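Local coordinates for protein putative protease (PDB 3KD4) that is of unknown function but is probably an exported hydrolase that cleaves peptide bonds, at residues A[191-196]-A[411-416]; A[374-379]-A[395-400]; A[402-407]-A[417-422]; A[424-429]-A[467-472]. All coordinates share one frame; numbering follows the deposited sequence. Where two conformers were deposited one is given.

From the N terminus, the chain opens contact 1 at 191-196, in the loop after strand 174-184. More than two hundred residues later this loop is joined by 411-416, closing contact 1. Contact 2 is nested inside that long loop, where 395-400 folds back over strand 370-380 after some fifteen residues that include strand 389-393. Contact 3 opens at 402-407, still inside contact 1, and closes at 417-422, just beyond it, so the two cross; they touch where Phe192 meets Glu418, Trp404 and Gly405. Contact 1 thus ties 191-196 to the C-terminal region. Contact 4 follows in series, pairing strands 423-433 and 465-474. Contacts 2 and 4 share one sheet, and Tyr429 bonds Pro395 between them.

Contact 1 of 4, residues A[191-196]-A[411-416]; sequences AFQPKN and SKRSNL
Ala191 O is gripped by two nitrogens of one guanidinium group: Arg413 NH1 reaches it at 2.7 Å and Arg413 NH2 at 3.0 Å. The oxygen lies in the plane of the guanidinium, at the end of the group, so both nitrogens share it as a forked bond, and the NH1 bond runs nearly along the C=O axis. NH2 serves a second carbonyl, Leu416 O, at 2.8 Å, while Arg413 NE gives its hydrogen to Asn415 O at 2.9 Å; these two donors stand above the carbonyl planes they address. Arg413 reaches this place by leaving its backbone with CG opposite the main-chain N (chi1 180°) and then bending at chi2 (106°), which curls the head back along the 413-416 backbone. With three carbonyls held, the head has little freedom to rotate. The CG of Gln193 lies against Arg413 NH2 at 3.6 Å; its amide nitrogen is turned away to the carbonyls of Ser188 and Glu190. Further along, Pro194 CG packs on Leu416 CB at 3.6 Å, the two side chains crossing at about a right angle, and Gln193 CA directs its hydrogen almost straight at Leu416 O, 3.5 Å away. Glu190 takes the backbone N-H groups of Ser414 and Asn415 and forms a weak, long ion pair with Arg413, which may soften the local charge. Because the arginine reads a main-chain carbonyl, this part of the link between the loop after strand 174-184 and the C-terminal domain probably depends more on the backbone path at Ala191 than on its side chain.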
loop_
_atom_site.group_PDB
_atom_site.type_symbol
_atom_site.label_atom_id
_atom_site.label_comp_id
_atom_site.label_asym_id
_atom_site.label_seq_id
_atom_site.Cartn_x
_atom_site.Cartn_y
_atom_site.Cartn_z
ATOM N N ALA A 191 8.380 11.451 5.287
ATOM C CA ALA A 191 8.521 10.091 4.780
ATOM C C ALA A 191 8.315 9.108 5.924
ATOM O O ALA A 191 8.377 9.483 7.085
ATOM C CB ALA A 191 9.921 9.897 4.119
ATOM N N PHE A 192 8.066 7.848 5.593
ATOM C CA PHE A 192 8.026 6.755 6.582
ATOM C C PHE A 192 6.992 6.913 7.699
ATOM O O PHE A 192 7.159 6.399 8.805
ATOM C CB PHE A 192 9.428 6.537 7.169
ATOM C CG PHE A 192 10.497 6.561 6.141
ATOM C CD1 PHE A 192 10.516 5.609 5.128
ATOM C CD2 PHE A 192 11.476 7.521 6.163
ATOM C CE1 PHE A 192 11.512 5.632 4.158
ATOM C CE2 PHE A 192 12.454 7.540 5.210
ATOM C CZ PHE A 192 12.476 6.591 4.211
ATOM N N GLN A 193 5.893 7.590 7.384
ATOM C CA GLN A 193 4.737 7.572 8.251
ATOM C C GLN A 193 4.086 6.181 8.162
ATOM O O GLN A 193 4.306 5.450 7.194
ATOM C CB GLN A 193 3.733 8.636 7.810
ATOM C CG GLN A 193 4.269 10.050 7.984
ATOM C CD GLN A 193 3.251 11.092 7.514
ATOM O OE1 GLN A 193 2.242 11.296 8.166
ATOM N NE2 GLN A 193 3.524 11.736 6.391
ATOM N N PRO A 194 3.275 5.832 9.153
ATOM C CA PRO A 194 2.629 4.537 9.109
ATOM C C PRO A 194 1.783 4.361 7.853
ATOM O O PRO A 194 1.159 5.311 7.369
ATOM C CB PRO A 194 1.741 4.529 10.359
ATOM C CG PRO A 194 2.245 5.582 11.198
ATOM C CD PRO A 194 2.883 6.597 10.343
ATOM N N LYS A 195 1.813 3.155 7.314
ATOM C CA LYS A 195 1.024 2.824 6.161
ATOM C C LYS A 195 -0.444 3.192 6.391
ATOM O O LYS A 195 -1.096 3.755 5.505
ATOM C CB LYS A 195 1.148 1.339 5.862
ATOM C CG LYS A 195 0.328 0.887 4.659
ATOM C CD LYS A 195 0.583 -0.594 4.359
ATOM C CE LYS A 195 -0.213 -1.059 3.137
ATOM N NZ LYS A 195 0.277 -2.407 2.722
ATOM N N ASN A 196 -0.950 2.907 7.576
ATOM C CA ASN A 196 -2.293 3.344 7.945
ATOM C C ASN A 196 -2.235 4.395 9.055
ATOM O O ASN A 196 -1.875 4.108 10.201
ATOM C CB ASN A 196 -3.118 2.119 8.328
ATOM C CG ASN A 196 -3.210 1.140 7.172
ATOM O OD1 ASN A 196 -3.631 1.527 6.064
ATOM N ND2 ASN A 196 -2.752 -0.085 7.383
ATOM N N SER A 411 16.478 15.070 11.630
ATOM C CA SER A 411 16.660 14.949 13.070
ATOM C C SER A 411 15.363 15.240 13.811
ATOM O O SER A 411 15.177 14.824 14.945
ATOM C CB SER A 411 17.763 15.901 13.547
ATOM O OG SER A 411 17.368 17.237 13.332
ATOM N N LYS A 412 14.470 15.969 13.172
ATOM C CA LYS A 412 13.211 16.342 13.790
ATOM C C LYS A 412 12.102 15.490 13.173
ATOM O O LYS A 412 12.163 15.097 12.005
ATOM C CB LYS A 412 12.937 17.831 13.573
ATOM N N ARG A 413 11.085 15.208 13.964
ATOM C CA ARG A 413 10.009 14.372 13.508
ATOM C C ARG A 413 8.745 14.736 14.250
ATOM O O ARG A 413 8.763 14.915 15.468
ATOM C CB ARG A 413 10.396 12.924 13.767
ATOM C CG ARG A 413 9.371 11.924 13.346
ATOM C CD ARG A 413 9.743 11.205 12.116
ATOM N NE ARG A 413 8.555 10.550 11.553
ATOM C CZ ARG A 413 8.415 10.238 10.275
ATOM N NH1 ARG A 413 9.393 10.483 9.419
ATOM N NH2 ARG A 413 7.292 9.681 9.846
ATOM N N SER A 414 7.655 14.899 13.507
ATOM C CA SER A 414 6.381 15.231 14.106
ATOM C C SER A 414 5.412 14.061 14.110
ATOM O O SER A 414 4.552 13.996 14.967
ATOM C CB SER A 414 5.775 16.415 13.382
ATOM O OG SER A 414 5.108 15.981 12.215
ATOM N N ASN A 415 5.540 13.137 13.159
ATOM C CA ASN A 415 4.608 12.008 13.059
ATOM C C ASN A 415 5.262 10.698 13.433
ATOM O O ASN A 415 6.483 10.617 13.532
ATOM C CB ASN A 415 4.055 11.923 11.645
ATOM C CG ASN A 415 3.212 13.122 11.303
ATOM O OD1 ASN A 415 3.666 14.066 10.663
ATOM N ND2 ASN A 415 2.003 13.126 11.802
ATOM N N LEU A 416 4.444 9.679 13.655
ATOM C CA LEU A 416 4.952 8.339 13.864
ATOM C C LEU A 416 5.847 7.949 12.743
ATOM O O LEU A 416 5.598 8.301 11.590
ATOM C CB LEU A 416 3.834 7.319 13.955
ATOM C CG LEU A 416 2.958 7.380 15.209
ATOM C CD1 LEU A 416 1.886 6.280 15.106
ATOM C CD2 LEU A 416 3.786 7.209 16.483
#

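Contact 2 of 4, residues A[374-379]-A[395-400]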
loop_
_atom_site.group_PDB
_atom_site.type_symbol
_atom_site.label_atom_id
_atom_site.label_comp_id
_atom_site.label_asym_id
_atom_site.label_seq_id
_atom_site.Cartn_x
_atom_site.Cartn_y
_atom_site.Cartn_z
ATOM N N GLU A 374 25.146 -11.749 4.787
ATOM C CA GLU A 374 25.941 -11.659 3.583
ATOM C C GLU A 374 27.429 -11.563 3.872
ATOM O O GLU A 374 27.852 -11.248 4.992
ATOM C CB GLU A 374 25.509 -10.466 2.764
ATOM C CG GLU A 374 24.067 -10.570 2.264
ATOM C CD GLU A 374 23.805 -9.664 1.078
ATOM O OE1 GLU A 374 24.790 -9.198 0.426
ATOM O OE2 GLU A 374 22.618 -9.409 0.797
ATOM N N SER A 375 28.194 -11.838 2.820
ATOM C CA SER A 375 29.651 -11.848 2.839
ATOM C C SER A 375 30.181 -11.093 1.641
ATOM O O SER A 375 29.597 -11.146 0.574
ATOM C CB SER A 375 30.146 -13.291 2.747
ATOM O OG SER A 375 30.054 -13.884 4.031
ATOM N N ARG A 376 31.283 -10.387 1.835
ATOM C CA ARG A 376 31.992 -9.731 0.753
ATOM C C ARG A 376 33.498 -9.905 0.944
ATOM O O ARG A 376 33.994 -9.956 2.076
ATOM C CB ARG A 376 31.680 -8.235 0.716
ATOM C CG ARG A 376 30.268 -7.879 0.391
ATOM C CD ARG A 376 29.955 -8.049 -1.081
ATOM N NE ARG A 376 28.590 -7.631 -1.372
ATOM C CZ ARG A 376 27.505 -8.342 -1.085
ATOM N NH1 ARG A 376 27.616 -9.536 -0.498
ATOM N NH2 ARG A 376 26.300 -7.862 -1.389
ATOM N N SER A 377 34.218 -9.998 -0.171
ATOM C CA SER A 377 35.671 -10.028 -0.146
ATOM C C SER A 377 36.193 -8.720 -0.699
ATOM O O SER A 377 35.639 -8.179 -1.668
ATOM C CB SER A 377 36.210 -11.184 -0.987
ATOM O OG SER A 377 35.872 -12.415 -0.378
ATOM N N VAL A 378 37.262 -8.219 -0.089
ATOM C CA VAL A 378 37.866 -6.984 -0.509
ATOM C C VAL A 378 39.391 -7.097 -0.516
ATOM O O VAL A 378 40.008 -7.442 0.488
ATOM C CB VAL A 378 37.451 -5.831 0.429
ATOM C CG1 VAL A 378 38.062 -4.544 -0.037
ATOM C CG2 VAL A 378 35.928 -5.715 0.481
ATOM N N ALA A 379 39.982 -6.789 -1.663
ATOM C CA ALA A 379 41.434 -6.713 -1.809
ATOM C C ALA A 379 41.855 -5.245 -1.802
ATOM O O ALA A 379 41.140 -4.387 -2.308
ATOM C CB ALA A 379 41.860 -7.389 -3.109
ATOM N N PRO A 395 32.268 -2.199 0.718
ATOM C CA PRO A 395 31.040 -1.886 -0.036
ATOM C C PRO A 395 29.748 -2.146 0.738
ATOM O O PRO A 395 29.655 -3.114 1.473
ATOM C CB PRO A 395 31.130 -2.806 -1.251
ATOM C CG PRO A 395 32.032 -3.910 -0.836
ATOM C CD PRO A 395 33.011 -3.337 0.139
ATOM N N ALA A 396 28.761 -1.278 0.575
ATOM C CA ALA A 396 27.440 -1.502 1.162
ATOM C C ALA A 396 26.759 -2.639 0.435
ATOM O O ALA A 396 26.994 -2.837 -0.753
ATOM C CB ALA A 396 26.605 -0.250 1.049
ATOM N N ILE A 397 25.929 -3.393 1.139
ATOM C CA ILE A 397 25.079 -4.381 0.480
ATOM C C ILE A 397 23.781 -3.686 0.067
ATOM O O ILE A 397 23.542 -2.560 0.487
ATOM C CB ILE A 397 24.780 -5.580 1.388
ATOM C CG1 ILE A 397 23.856 -5.186 2.550
ATOM C CG2 ILE A 397 26.076 -6.183 1.897
ATOM C CD1 ILE A 397 23.280 -6.368 3.281
ATOM N N SER A 398 22.951 -4.380 -0.726
ATOM C CA SER A 398 21.695 -3.833 -1.284
ATOM C C SER A 398 20.440 -4.179 -0.514
ATOM O O SER A 398 19.563 -3.333 -0.306
ATOM C CB SER A 398 21.475 -4.402 -2.677
ATOM O OG SER A 398 22.648 -4.291 -3.427
ATOM N N ALA A 399 20.334 -5.453 -0.156
ATOM C CA ALA A 399 19.156 -5.986 0.502
ATOM C C ALA A 399 19.046 -5.447 1.924
ATOM O O ALA A 399 20.048 -5.154 2.572
ATOM C CB ALA A 399 19.218 -7.511 0.514
ATOM N N GLY A 400 17.816 -5.316 2.411
ATOM C CA GLY A 400 17.590 -4.924 3.785
ATOM C C GLY A 400 17.534 -3.420 3.973
ATOM O O GLY A 400 17.029 -2.698 3.103
HETATM O O HOH W 1 22.565 -7.484 -0.877
HETATM O O HOH W 2 24.946 -5.941 -2.638
HETATM O O HOH W 3 28.087 -5.303 -2.361
#
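Ile397 CG2 sits where two charged groups meet, 3.6 Å from Glu374 OE1 and 3.7 Å from Arg376 NH2, lying over one face of the Arg376 guanidinium toward its rim. The isoleucine holds CG1 in the crowded position between its backbone N and carbonyl carbon (chi1 70°); CD1 is thereby carried against the carboxylate of Glu374, and CG2 is left facing the Glu374-Arg376 pair. Arg376 bends at chi2 (-75°) instead of running out straight, and the bend folds its head back beside its own strand. There NH2 makes a salt bridge with Glu374 OE1 at 2.7 Å, the oxygen tilted 24° from the guanidinium plane, while NH1 donates to Ser375 O at 2.8 Å with that oxygen in the plane. The polar link to 395-400 is carried by water. One molecule, 2.7 Å from Arg376 NH2, also bonds Ser398 OG; another, 2.6 Å from Arg376 NE, donates to Ala396 O; a third donates to Glu374 OE2 at 2.6 Å and accepts from Ala399 N. A leucine in place of Arg376 is likely to leave Glu374 without its counter-charge and the waters at Ala396 and Ser398 without a donor. At the far end Val378 CG2 meets Pro395 CD at 3.8 Å. Ile397 also touches Glu425 and Val427, and Arg376 leans on Tyr429, all three in strand 423-433. The arrangement is that of a loop packed across one face of a mixed sheet at one of its edge strands, 370-380, with alternate residues Glu374, Arg376 and Val378 turned toward the loop.

Contact 3 of 4, residues A[402-407]-A[417-422]; sequences DSWGMS and FELPSL
Pro420 presents its CD-CG edge to one face of the Trp404 indole: its CD stands 3.5 Å from the centroid of the six-membered ring, only 5° off the ring normal, a face-on CH-pi contact, and Pro420 CG approaches Trp404 CE2 at 3.5 Å. Two further partners come in obliquely: Trp404 CZ3 meets Leu419 CD2 at 4.0 Å and Trp404 CH2 nears Ser421 O at 3.4 Å, an oxygen buried here without a polar partner. The other first-shell group is Met406, modelled as selenomethionine. Stretched out beyond CG, it brings SE to 3.9 Å from Phe417 CZ, an oblique Met-aromatic contact, and lays CE against Leu419 CD2 at 4.0 Å. With a serine in place of Trp404, Pro420 is likely to lose the aromatic face beneath CD and CG, and a gap would probably open beside Leu419. A water donates to Ser421 OG at 2.8 Å and has a weak bond from Trp404 NE1. Further out, Leu474 backs Trp404 and Leu419, Tyr484 meets the Phe417 ring edge-to-face, and Ile491 of helix 481-495 touches both Met406 and Phe417. The result is a small hydrophobic core flanked by a proline-tryptophan CH-pi contact, closing the loop before the two-stranded antiparallel sheet 417-418/478-479 onto that helix.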
loop_
_atom_site.group_PDB
_atom_site.type_symbol
_atom_site.label_atom_id
_atom_site.label_comp_id
_atom_site.label_asym_id
_atom_site.label_seq_id
_atom_site.Cartn_x
_atom_site.Cartn_y
_atom_site.Cartn_z
ATOM N N ASP A 402 19.546 -1.104 3.820
ATOM C CA ASP A 402 20.206 -0.272 2.801
ATOM C C ASP A 402 19.319 0.044 1.608
ATOM O O ASP A 402 19.615 0.986 0.896
ATOM C CB ASP A 402 21.530 -0.869 2.342
ATOM C CG ASP A 402 22.587 -0.875 3.452
ATOM O OD1 ASP A 402 22.975 0.217 3.942
ATOM O OD2 ASP A 402 23.039 -1.980 3.820
ATOM N N SER A 403 18.237 -0.715 1.404
ATOM C CA SER A 403 17.286 -0.420 0.353
ATOM C C SER A 403 16.074 0.429 0.848
ATOM O O SER A 403 15.213 0.796 0.051
ATOM C CB SER A 403 16.787 -1.734 -0.264
ATOM O OG SER A 403 15.946 -2.448 0.653
ATOM N N TRP A 404 16.020 0.753 2.142
ATOM C CA TRP A 404 14.851 1.427 2.708
ATOM C C TRP A 404 14.779 2.930 2.433
ATOM O O TRP A 404 13.784 3.578 2.766
ATOM C CB TRP A 404 14.760 1.193 4.207
ATOM C CG TRP A 404 14.437 -0.179 4.610
ATOM C CD1 TRP A 404 14.120 -1.251 3.796
ATOM C CD2 TRP A 404 14.278 -0.633 5.941
ATOM N NE1 TRP A 404 13.827 -2.345 4.563
ATOM C CE2 TRP A 404 13.897 -1.989 5.881
ATOM C CE3 TRP A 404 14.426 -0.029 7.184
ATOM C CZ2 TRP A 404 13.668 -2.750 7.031
ATOM C CZ3 TRP A 404 14.208 -0.779 8.321
ATOM C CH2 TRP A 404 13.822 -2.120 8.241
ATOM N N GLY A 405 15.827 3.502 1.862
ATOM C CA GLY A 405 15.802 4.909 1.513
ATOM C C GLY A 405 15.962 5.824 2.704
ATOM O O GLY A 405 15.496 6.956 2.670
HETATM N N MSE A 406 16.660 5.355 3.743
HETATM C CA MSE A 406 16.750 6.061 5.020
HETATM C C MSE A 406 18.154 6.561 5.329
HETATM O O MSE A 406 18.489 6.756 6.495
HETATM C CB MSE A 406 16.304 5.153 6.188
HETATM C CG MSE A 406 14.856 4.730 6.110
HETATM SE SE MSE A 406 14.351 3.757 7.649
HETATM C CE MSE A 406 12.484 3.402 7.139
ATOM N N SER A 407 18.965 6.790 4.312
ATOM C CA SER A 407 20.341 7.209 4.561
ATOM C C SER A 407 20.411 8.680 4.946
ATOM O O SER A 407 21.418 9.102 5.482
ATOM C CB SER A 407 21.239 6.937 3.368
ATOM O OG SER A 407 20.879 7.782 2.293
ATOM N N PHE A 417 6.884 7.203 13.117
ATOM C CA PHE A 417 7.879 6.673 12.219
ATOM C C PHE A 417 7.704 5.158 12.138
ATOM O O PHE A 417 7.642 4.507 13.174
ATOM C CB PHE A 417 9.244 7.024 12.804
ATOM C CG PHE A 417 10.384 6.580 11.977
ATOM C CD1 PHE A 417 10.553 7.077 10.710
ATOM C CD2 PHE A 417 11.301 5.673 12.464
ATOM C CE1 PHE A 417 11.626 6.666 9.926
ATOM C CE2 PHE A 417 12.402 5.266 11.671
ATOM C CZ PHE A 417 12.535 5.760 10.406
ATOM N N GLU A 418 7.618 4.600 10.941
ATOM C CA GLU A 418 7.353 3.156 10.776
ATOM C C GLU A 418 8.332 2.502 9.860
ATOM O O GLU A 418 8.596 3.006 8.777
ATOM C CB GLU A 418 5.925 2.946 10.202
ATOM C CG GLU A 418 5.434 1.488 10.180
ATOM C CD GLU A 418 4.004 1.388 9.710
ATOM O OE1 GLU A 418 3.125 1.399 10.574
ATOM O OE2 GLU A 418 3.757 1.351 8.488
ATOM N N LEU A 419 8.857 1.354 10.278
ATOM C CA LEU A 419 9.777 0.577 9.468
ATOM C C LEU A 419 9.002 -0.442 8.637
ATOM O O LEU A 419 7.946 -0.906 9.060
ATOM C CB LEU A 419 10.735 -0.177 10.375
ATOM C CG LEU A 419 11.521 0.617 11.417
ATOM C CD1 LEU A 419 12.449 -0.373 12.111
ATOM C CD2 LEU A 419 12.318 1.745 10.754
ATOM N N PRO A 420 9.531 -0.822 7.461
ATOM C CA PRO A 420 8.840 -1.818 6.643
ATOM C C PRO A 420 8.708 -3.173 7.353
ATOM O O PRO A 420 7.708 -3.863 7.179
ATOM C CB PRO A 420 9.742 -1.945 5.407
ATOM C CG PRO A 420 10.618 -0.776 5.410
ATOM C CD PRO A 420 10.750 -0.310 6.810
ATOM N N SER A 421 9.699 -3.518 8.180
ATOM C CA SER A 421 9.704 -4.781 8.933
ATOM C C SER A 421 10.682 -4.684 10.080
ATOM O O SER A 421 11.509 -3.779 10.119
ATOM C CB SER A 421 10.141 -5.953 8.055
ATOM O OG SER A 421 11.548 -5.924 7.792
ATOM N N LEU A 422 10.613 -5.626 10.999
ATOM C CA LEU A 422 11.732 -5.840 11.906
ATOM C C LEU A 422 12.842 -6.463 11.059
ATOM O O LEU A 422 12.572 -7.044 9.986
ATOM C CB LEU A 422 11.373 -6.748 13.062
ATOM C CG LEU A 422 10.187 -6.266 13.897
ATOM C CD1 LEU A 422 9.967 -7.261 15.064
ATOM C CD2 LEU A 422 10.394 -4.861 14.402
HETATM O O HOH W 4 12.217 -5.348 5.158
#

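Contact 4 of 4, residues A[424-429]-A[467-472]; sequences REEVTY and EVVRTI
Glu425 and Ile472, Val427 and Arg470, Tyr429 and Val468 are the hydrogen-bonded pairs of an antiparallel beta pairing between neighbouring strands of a five-stranded mixed sheet, their axes 4.6 Å apart at closest approach. Six backbone bonds knit the strands, the straightest being Tyr429 N to Val468 O at 2.8 Å (177°). The side chains of these pairs form the closely packed face: Ile472 CG2 runs beside Glu425 CG at 3.7 Å, Tyr429 CB lies 4.1 Å from Val468 CB, and Trp494 of helix 481-495 covers Glu425, Val427 and Ile472. The carboxylate of Glu425 is held here by the backbone N of Ile401. The other face, with Glu426, Thr428, Val469 and Thr471, is partly exposed instead. Glu426 slants across Val469, CG to CG1 3.9 Å, with its carboxylate paired to Lys373; Thr428 stands alongside Val469, OG1 to CG2 3.9 Å. Back on the covered face, Arg470 bends at chi3, packs CD obliquely against Tyr429 CE1 at 3.9 Å, and through NH2 bonds Trp494 O, its guanidinium making a cation-pi contact with the Trp494 ring. Tyr429 OH bonds Pro395 O and also accepts from a water, 2.8 Å away, that in turn accepts from Arg470 NH1.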
loop_
_atom_site.group_PDB
_atom_site.type_symbol
_atom_site.label_atom_id
_atom_site.label_comp_id
_atom_site.label_asym_id
_atom_site.label_seq_id
_atom_site.Cartn_x
_atom_site.Cartn_y
_atom_site.Cartn_z
ATOM N N ARG A 424 17.137 -8.139 11.083
ATOM C CA ARG A 424 18.418 -8.514 11.655
ATOM C C ARG A 424 19.368 -8.761 10.509
ATOM O O ARG A 424 19.090 -9.609 9.628
ATOM C CB ARG A 424 18.307 -9.786 12.481
ATOM C CG ARG A 424 17.286 -9.751 13.593
ATOM C CD ARG A 424 17.132 -11.134 14.234
ATOM N NE ARG A 424 18.072 -11.425 15.317
ATOM C CZ ARG A 424 19.258 -11.982 15.134
ATOM N NH1 ARG A 424 19.649 -12.282 13.907
ATOM N NH2 ARG A 424 20.046 -12.238 16.173
ATOM N N GLU A 425 20.486 -8.037 10.498
ATOM C CA GLU A 425 21.462 -8.197 9.419
ATOM C C GLU A 425 22.866 -8.434 9.945
ATOM O O GLU A 425 23.273 -7.839 10.944
ATOM C CB GLU A 425 21.484 -6.982 8.498
ATOM C CG GLU A 425 20.151 -6.394 8.215
ATOM C CD GLU A 425 20.148 -5.423 7.066
ATOM O OE1 GLU A 425 21.213 -5.175 6.442
ATOM O OE2 GLU A 425 19.043 -4.904 6.785
ATOM N N GLU A 426 23.594 -9.307 9.259
ATOM C CA GLU A 426 25.005 -9.502 9.519
ATOM C C GLU A 426 25.757 -9.487 8.205
ATOM O O GLU A 426 25.406 -10.240 7.283
ATOM C CB GLU A 426 25.247 -10.811 10.230
ATOM C CG GLU A 426 26.723 -11.118 10.390
ATOM C CD GLU A 426 26.957 -12.501 10.944
ATOM O OE1 GLU A 426 26.561 -13.486 10.273
ATOM O OE2 GLU A 426 27.508 -12.597 12.055
ATOM N N VAL A 427 26.777 -8.628 8.111
ATOM C CA VAL A 427 27.603 -8.564 6.916
ATOM C C VAL A 427 29.058 -8.792 7.339
ATOM O O VAL A 427 29.575 -8.068 8.201
ATOM C CB VAL A 427 27.474 -7.213 6.171
ATOM C CG1 VAL A 427 28.313 -7.241 4.863
ATOM C CG2 VAL A 427 25.997 -6.907 5.875
ATOM N N THR A 428 29.695 -9.793 6.731
ATOM C CA THR A 428 31.074 -10.150 7.035
ATOM C C THR A 428 31.980 -9.813 5.869
ATOM O O THR A 428 31.801 -10.338 4.775
ATOM C CB THR A 428 31.187 -11.624 7.342
ATOM O OG1 THR A 428 30.411 -11.899 8.505
ATOM C CG2 THR A 428 32.661 -12.034 7.601
ATOM N N TYR A 429 32.960 -8.939 6.103
ATOM C CA TYR A 429 33.897 -8.551 5.053
ATOM C C TYR A 429 35.217 -9.265 5.316
ATOM O O TYR A 429 35.683 -9.292 6.443
ATOM C CB TYR A 429 34.144 -7.044 5.044
ATOM C CG TYR A 429 32.938 -6.196 4.769
ATOM C CD1 TYR A 429 32.109 -5.767 5.802
ATOM C CD2 TYR A 429 32.616 -5.830 3.483
ATOM C CE1 TYR A 429 30.984 -4.997 5.544
ATOM C CE2 TYR A 429 31.497 -5.060 3.209
ATOM C CZ TYR A 429 30.686 -4.640 4.246
ATOM O OH TYR A 429 29.578 -3.876 3.964
ATOM N N GLU A 467 39.071 -9.382 9.129
ATOM C CA GLU A 467 37.663 -9.658 9.093
ATOM C C GLU A 467 36.888 -8.551 9.762
ATOM O O GLU A 467 37.093 -8.274 10.943
ATOM C CB GLU A 467 37.374 -10.955 9.823
ATOM C CG GLU A 467 35.899 -11.308 9.800
ATOM C CD GLU A 467 35.539 -12.347 10.833
ATOM O OE1 GLU A 467 35.882 -12.143 12.041
ATOM O OE2 GLU A 467 34.881 -13.336 10.441
ATOM N N VAL A 468 35.950 -7.960 9.033
ATOM C CA VAL A 468 35.099 -6.945 9.615
ATOM C C VAL A 468 33.682 -7.477 9.664
ATOM O O VAL A 468 33.140 -7.811 8.618
ATOM C CB VAL A 468 35.145 -5.653 8.778
ATOM C CG1 VAL A 468 34.252 -4.569 9.429
ATOM C CG2 VAL A 468 36.576 -5.170 8.630
ATOM N N VAL A 469 33.071 -7.549 10.851
ATOM C CA VAL A 469 31.656 -7.978 10.945
ATOM C C VAL A 469 30.769 -6.800 11.385
ATOM O O VAL A 469 30.994 -6.200 12.429
ATOM C CB VAL A 469 31.460 -9.187 11.896
ATOM C CG1 VAL A 469 29.987 -9.641 11.927
ATOM C CG2 VAL A 469 32.384 -10.352 11.512
ATOM N N ARG A 470 29.781 -6.464 10.567
ATOM C CA ARG A 470 28.784 -5.457 10.936
ATOM C C ARG A 470 27.450 -6.140 11.175
ATOM O O ARG A 470 27.035 -6.946 10.350
ATOM C CB ARG A 470 28.631 -4.418 9.822
ATOM C CG ARG A 470 29.947 -3.763 9.372
ATOM C CD ARG A 470 29.652 -2.659 8.402
ATOM N NE ARG A 470 29.097 -1.527 9.135
ATOM C CZ ARG A 470 28.128 -0.732 8.705
ATOM N NH1 ARG A 470 27.537 -0.938 7.542
ATOM N NH2 ARG A 470 27.745 0.273 9.468
ATOM N N THR A 471 26.798 -5.818 12.295
ATOM C CA THR A 471 25.458 -6.291 12.615
ATOM C C THR A 471 24.498 -5.143 12.961
ATOM O O THR A 471 24.913 -4.089 13.511
ATOM C CB THR A 471 25.469 -7.283 13.807
ATOM O OG1 THR A 471 25.675 -6.559 15.027
ATOM C CG2 THR A 471 26.594 -8.313 13.645
ATOM N N ILE A 472 23.219 -5.324 12.599
ATOM C CA ILE A 472 22.142 -4.449 13.063
ATOM C C ILE A 472 20.920 -5.274 13.399
ATOM O O ILE A 472 20.623 -6.216 12.678
ATOM C CB ILE A 472 21.802 -3.337 12.053
ATOM C CG1 ILE A 472 20.650 -2.449 12.595
ATOM C CG2 ILE A 472 21.516 -3.890 10.613
ATOM C CD1 ILE A 472 20.440 -1.165 11.802
HETATM O O HOH W 5 27.416 -3.237 5.696
#